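PDB 4YWO: mercuric reductase from Metallosphaera sedula, which probably reduces mercuric ion to elemental mercury with NADPH, working as an FAD-dependent homodimer of the pyridine nucleotide-disulfide oxidoreductase family. Local coordinates for residues 392-404 against 417-430. Numbering follows the deposited sequence. Where two conformers were deposited one is given.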
loop_
_atom_site.group_PDB
_atom_site.type_symbol
_atom_site.label_atom_id
_atom_site.label_comp_id
_atom_site.label_asym_id
_atom_site.label_seq_id
_atom_site.Cartn_x
_atom_site.Cartn_y
_atom_site.Cartn_z
ATOM N N LYS A 392 -14.225 5.485 -1.479
ATOM C CA LYS A 392 -15.108 6.451 -2.181
ATOM C C LYS A 392 -14.274 7.234 -3.167
ATOM O O LYS A 392 -13.178 7.718 -2.839
ATOM C CB LYS A 392 -15.708 7.409 -1.202
ATOM C CG LYS A 392 -16.726 8.380 -1.765
ATOM C CD LYS A 392 -17.424 9.087 -0.572
ATOM C CE LYS A 392 -18.596 9.860 -1.045
ATOM N NZ LYS A 392 -19.300 10.505 0.121
ATOM N N MET A 393 -14.776 7.367 -4.369
ATOM C CA MET A 393 -14.093 8.058 -5.470
ATOM C C MET A 393 -14.978 9.142 -6.025
ATOM O O MET A 393 -16.199 8.896 -6.169
ATOM C CB MET A 393 -13.633 7.064 -6.533
ATOM C CG MET A 393 -12.836 7.639 -7.745
ATOM S SD MET A 393 -12.234 6.385 -8.846
ATOM C CE MET A 393 -10.816 5.831 -7.917
ATOM N N VAL A 394 -14.425 10.311 -6.242
ATOM C CA VAL A 394 -15.162 11.458 -6.729
ATOM C C VAL A 394 -14.552 11.969 -8.013
ATOM O O VAL A 394 -13.326 12.106 -8.101
ATOM C CB VAL A 394 -15.139 12.593 -5.715
ATOM C CG1 VAL A 394 -15.930 13.799 -6.185
ATOM C CG2 VAL A 394 -15.542 12.187 -4.296
ATOM N N THR A 395 -15.379 12.173 -9.066
ATOM C CA THR A 395 -14.807 12.662 -10.354
ATOM C C THR A 395 -15.475 13.985 -10.679
ATOM O O THR A 395 -16.594 14.238 -10.270
ATOM C CB THR A 395 -14.988 11.723 -11.563
ATOM O OG1 THR A 395 -16.432 11.562 -11.816
ATOM C CG2 THR A 395 -14.365 10.335 -11.298
ATOM N N MET A 396 -14.756 14.872 -11.397
ATOM C CA MET A 396 -15.319 16.184 -11.807
ATOM C C MET A 396 -14.909 16.266 -13.281
ATOM O O MET A 396 -13.733 16.159 -13.622
ATOM C CB MET A 396 -14.714 17.273 -10.940
ATOM C CG MET A 396 -14.608 18.652 -11.619
ATOM S SD MET A 396 -16.285 19.210 -11.485
ATOM C CE MET A 396 -15.962 19.979 -9.864
ATOM N N ASN A 397 -15.914 16.373 -14.156
ATOM C CA ASN A 397 -15.690 16.362 -15.598
ATOM C C ASN A 397 -14.901 15.178 -16.104
ATOM O O ASN A 397 -14.070 15.277 -17.016
ATOM C CB ASN A 397 -15.123 17.727 -16.007
ATOM C CG ASN A 397 -16.190 18.753 -15.912
ATOM O OD1 ASN A 397 -17.334 18.386 -16.149
ATOM N ND2 ASN A 397 -15.892 19.965 -15.403
ATOM N N GLY A 398 -15.118 14.047 -15.463
ATOM C CA GLY A 398 -14.574 12.797 -15.814
ATOM C C GLY A 398 -13.152 12.553 -15.273
ATOM O O GLY A 398 -12.631 11.518 -15.496
ATOM N N ARG A 399 -12.637 13.501 -14.539
ATOM C CA ARG A 399 -11.247 13.301 -13.906
ATOM C C ARG A 399 -11.429 13.004 -12.431
ATOM O O ARG A 399 -12.238 13.625 -11.725
ATOM C CB ARG A 399 -10.363 14.477 -14.115
ATOM C CG ARG A 399 -10.235 14.882 -15.578
ATOM C CD ARG A 399 -9.169 15.954 -15.714
ATOM N NE ARG A 399 -9.077 16.426 -17.118
ATOM C CZ ARG A 399 -9.938 17.213 -17.690
ATOM N NH1 ARG A 399 -10.964 17.745 -17.007
ATOM N NH2 ARG A 399 -9.717 17.608 -18.946
ATOM N N ILE A 400 -10.612 12.088 -11.943
ATOM C CA ILE A 400 -10.622 11.778 -10.476
ATOM C C ILE A 400 -10.078 12.954 -9.728
ATOM O O ILE A 400 -8.935 13.468 -10.025
ATOM C CB ILE A 400 -9.818 10.550 -10.220
ATOM C CG1 ILE A 400 -10.394 9.311 -10.940
ATOM C CG2 ILE A 400 -9.728 10.266 -8.691
ATOM C CD1 ILE A 400 -9.513 8.127 -11.166
ATOM N N VAL A 401 -10.855 13.484 -8.825
ATOM C CA VAL A 401 -10.516 14.530 -7.974
ATOM C C VAL A 401 -10.511 14.314 -6.464
ATOM O O VAL A 401 -10.105 15.207 -5.690
ATOM C CB VAL A 401 -11.286 15.831 -8.279
ATOM C CG1 VAL A 401 -11.061 16.274 -9.737
ATOM C CG2 VAL A 401 -12.766 15.726 -7.951
ATOM N N GLY A 402 -10.996 13.158 -6.012
ATOM C CA GLY A 402 -10.974 12.866 -4.586
ATOM C C GLY A 402 -11.074 11.378 -4.437
ATOM O O GLY A 402 -11.791 10.662 -5.148
ATOM N N VAL A 403 -10.354 10.875 -3.425
ATOM C CA VAL A 403 -10.456 9.475 -2.998
ATOM C C VAL A 403 -10.388 9.460 -1.487
ATOM O O VAL A 403 -9.509 10.118 -0.886
ATOM C CB VAL A 403 -9.341 8.583 -3.613
ATOM C CG1 VAL A 403 -9.338 7.202 -3.017
ATOM C CG2 VAL A 403 -9.335 8.591 -5.121
ATOM N N HIS A 404 -11.293 8.704 -0.846
ATOM C CA HIS A 404 -11.424 8.615 0.572
ATOM C C HIS A 404 -11.593 7.170 0.870
ATOM O O HIS A 404 -12.376 6.483 0.266
ATOM C CB HIS A 404 -12.651 9.425 1.044
ATOM C CG HIS A 404 -12.636 10.818 0.509
ATOM N ND1 HIS A 404 -12.163 11.889 1.221
ATOM C CD2 HIS A 404 -12.932 11.299 -0.722
ATOM C CE1 HIS A 404 -12.146 12.951 0.457
ATOM N NE2 HIS A 404 -12.533 12.592 -0.761
ATOM N N ALA A 417 -3.604 7.085 -5.411
ATOM C CA ALA A 417 -4.692 8.036 -5.645
ATOM C C ALA A 417 -4.196 9.460 -5.833
ATOM O O ALA A 417 -4.692 10.129 -6.748
ATOM C CB ALA A 417 -5.725 7.971 -4.502
ATOM N N ALA A 418 -3.217 9.874 -5.011
ATOM C CA ALA A 418 -2.624 11.186 -5.230
ATOM C C ALA A 418 -2.012 11.367 -6.605
ATOM O O ALA A 418 -2.215 12.381 -7.268
ATOM C CB ALA A 418 -1.618 11.454 -4.161
ATOM N N LEU A 419 -1.316 10.347 -7.082
ATOM C CA LEU A 419 -0.670 10.428 -8.375
ATOM C C LEU A 419 -1.727 10.473 -9.446
ATOM O O LEU A 419 -1.620 11.278 -10.422
ATOM C CB LEU A 419 0.263 9.233 -8.533
ATOM C CG LEU A 419 1.184 9.249 -9.737
ATOM C CD1 LEU A 419 2.194 10.361 -9.617
ATOM C CD2 LEU A 419 1.902 7.903 -9.928
ATOM N N ALA A 420 -2.781 9.647 -9.310
ATOM C CA ALA A 420 -3.901 9.657 -10.282
ATOM C C ALA A 420 -4.481 11.056 -10.350
ATOM O O ALA A 420 -4.742 11.591 -11.462
ATOM C CB ALA A 420 -4.952 8.665 -9.870
ATOM N N ILE A 421 -4.705 11.715 -9.246
ATOM C CA ILE A 421 -5.280 13.057 -9.207
ATOM C C ILE A 421 -4.350 14.065 -9.861
ATOM O O ILE A 421 -4.790 14.844 -10.734
ATOM C CB ILE A 421 -5.624 13.535 -7.775
ATOM C CG1 ILE A 421 -6.818 12.708 -7.200
ATOM C CG2 ILE A 421 -6.007 15.027 -7.754
ATOM C CD1 ILE A 421 -7.097 12.799 -5.734
ATOM N N ARG A 422 -3.050 14.003 -9.547
ATOM C CA ARG A 422 -2.083 14.912 -10.241
ATOM C C ARG A 422 -2.086 14.733 -11.734
ATOM O O ARG A 422 -1.954 15.711 -12.524
ATOM C CB ARG A 422 -0.681 14.691 -9.695
ATOM C CG ARG A 422 -0.636 15.175 -8.261
ATOM C CD ARG A 422 0.783 15.351 -7.758
ATOM N NE ARG A 422 1.381 16.519 -8.417
ATOM C CZ ARG A 422 2.341 16.537 -9.342
ATOM N NH1 ARG A 422 2.866 15.469 -9.888
ATOM N NH2 ARG A 422 2.698 17.728 -9.807
ATOM N N PHE A 423 -2.236 13.551 -12.255
ATOM C CA PHE A 423 -2.224 13.281 -13.680
ATOM C C PHE A 423 -3.577 13.559 -14.335
ATOM O O PHE A 423 -3.705 13.379 -15.551
ATOM C CB PHE A 423 -1.730 11.866 -13.938
ATOM C CG PHE A 423 -0.164 11.797 -14.048
ATOM C CD1 PHE A 423 0.445 12.046 -15.286
ATOM C CD2 PHE A 423 0.628 11.708 -12.987
ATOM C CE1 PHE A 423 1.828 12.019 -15.415
ATOM C CE2 PHE A 423 2.019 11.607 -13.120
ATOM C CZ PHE A 423 2.602 11.828 -14.321
ATOM N N GLY A 424 -4.600 13.887 -13.551
ATOM C CA GLY A 424 -5.964 14.031 -14.116
ATOM C C GLY A 424 -6.487 12.732 -14.669
ATOM O O GLY A 424 -7.206 12.718 -15.670
ATOM N N ALA A 425 -6.191 11.581 -14.045
ATOM C CA ALA A 425 -6.584 10.316 -14.523
ATOM C C ALA A 425 -8.132 10.202 -14.562
ATOM O O ALA A 425 -8.806 10.761 -13.690
ATOM C CB ALA A 425 -6.070 9.148 -13.705
ATOM N N THR A 426 -8.618 9.484 -15.553
ATOM C CA THR A 426 -10.035 9.227 -15.601
ATOM C C THR A 426 -10.250 7.865 -14.957
ATOM O O THR A 426 -9.344 6.977 -14.799
ATOM C CB THR A 426 -10.518 9.228 -17.061
ATOM O OG1 THR A 426 -9.909 8.125 -17.737
ATOM C CG2 THR A 426 -10.138 10.505 -17.742
ATOM N N VAL A 427 -11.528 7.501 -14.751
ATOM C CA VAL A 427 -11.819 6.141 -14.377
ATOM C C VAL A 427 -11.341 5.101 -15.409
ATOM O O VAL A 427 -10.836 4.065 -15.051
ATOM C CB VAL A 427 -13.291 5.869 -13.909
ATOM C CG1 VAL A 427 -13.734 6.850 -12.824
ATOM C CG2 VAL A 427 -14.175 5.851 -15.088
ATOM N N HIS A 428 -11.407 5.407 -16.715
ATOM C CA HIS A 428 -10.885 4.405 -17.687
ATOM C C HIS A 428 -9.460 4.212 -17.560
ATOM O O HIS A 428 -9.002 3.132 -17.785
ATOM C CB HIS A 428 -11.204 4.894 -19.113
ATOM C CG HIS A 428 -12.675 4.842 -19.405
ATOM N ND1 HIS A 428 -13.497 5.950 -19.294
ATOM C CD2 HIS A 428 -13.487 3.799 -19.702
ATOM C CE1 HIS A 428 -14.745 5.599 -19.562
ATOM N NE2 HIS A 428 -14.760 4.304 -19.826
ATOM N N ASP A 429 -8.722 5.231 -17.170
ATOM C CA ASP A 429 -7.258 5.111 -16.943
ATOM C C ASP A 429 -6.989 4.101 -15.830
ATOM O O ASP A 429 -6.103 3.263 -15.944
ATOM C CB ASP A 429 -6.558 6.414 -16.555
ATOM C CG ASP A 429 -6.533 7.483 -17.698
ATOM O OD1 ASP A 429 -6.370 7.019 -18.864
ATOM O OD2 ASP A 429 -6.533 8.705 -17.374
ATOM N N LEU A 430 -7.760 4.152 -14.801
ATOM C CA LEU A 430 -7.602 3.157 -13.744
ATOM C C LEU A 430 -8.033 1.782 -14.179
ATOM O O LEU A 430 -7.405 0.774 -13.863
ATOM C CB LEU A 430 -8.335 3.587 -12.496
ATOM C CG LEU A 430 -7.620 4.415 -11.480
ATOM C CD1 LEU A 430 -6.420 3.662 -10.902
ATOM C CD2 LEU A 430 -7.103 5.696 -12.097
HETATM O O HOH W 1 -13.804 9.176 -15.501
HETATM O O HOH W 2 -7.217 14.378 -17.829
HETATM O O HOH W 3 -7.608 15.372 -11.298
#
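The guanidinium of Arg399 presents an edge, near its own plane, to Gly424 O, and a water taking a bond from Arg399 NE donates to that same oxygen. The contact belongs to the dimerisation domain, where the hairpin 392-404, closed by a type I' turn from Met396 to Arg399, packs on helix 417-422 and the loop leading into helix 427-430. Gly424, the first residue to leave helical phi/psi after helix 417-422, has positive phi and sits in a Schellman motif; just after it, Ala425 O accepts a hydrogen bond from Ile400 N, at 2.8 Å and almost straight (178°). With CG1 beside its backbone N (chi1 -62°), Ile400 sends CD1 to Leu430 CD2, 3.5 Å away, while its CG2 meets Ile421 CG1 at 4.1 Å, the two side chains crossing at about a right angle. A second water donates to both Ile400 O and Ile421 O. Along the strand, a classic bulge sets Val401 and Gly402 against Val394, and Val403 CG2 rests on Ala417 CB. Helix 442-449 flanks Val403, Val427 and Leu430, whereas Phe423 meets Phe423 of the second subunit. Thr426 and Asp429 form a capping box; near it a third water donates to Gly398 O at 2.6 Å and accepts from Val427 N at 2.9 Å.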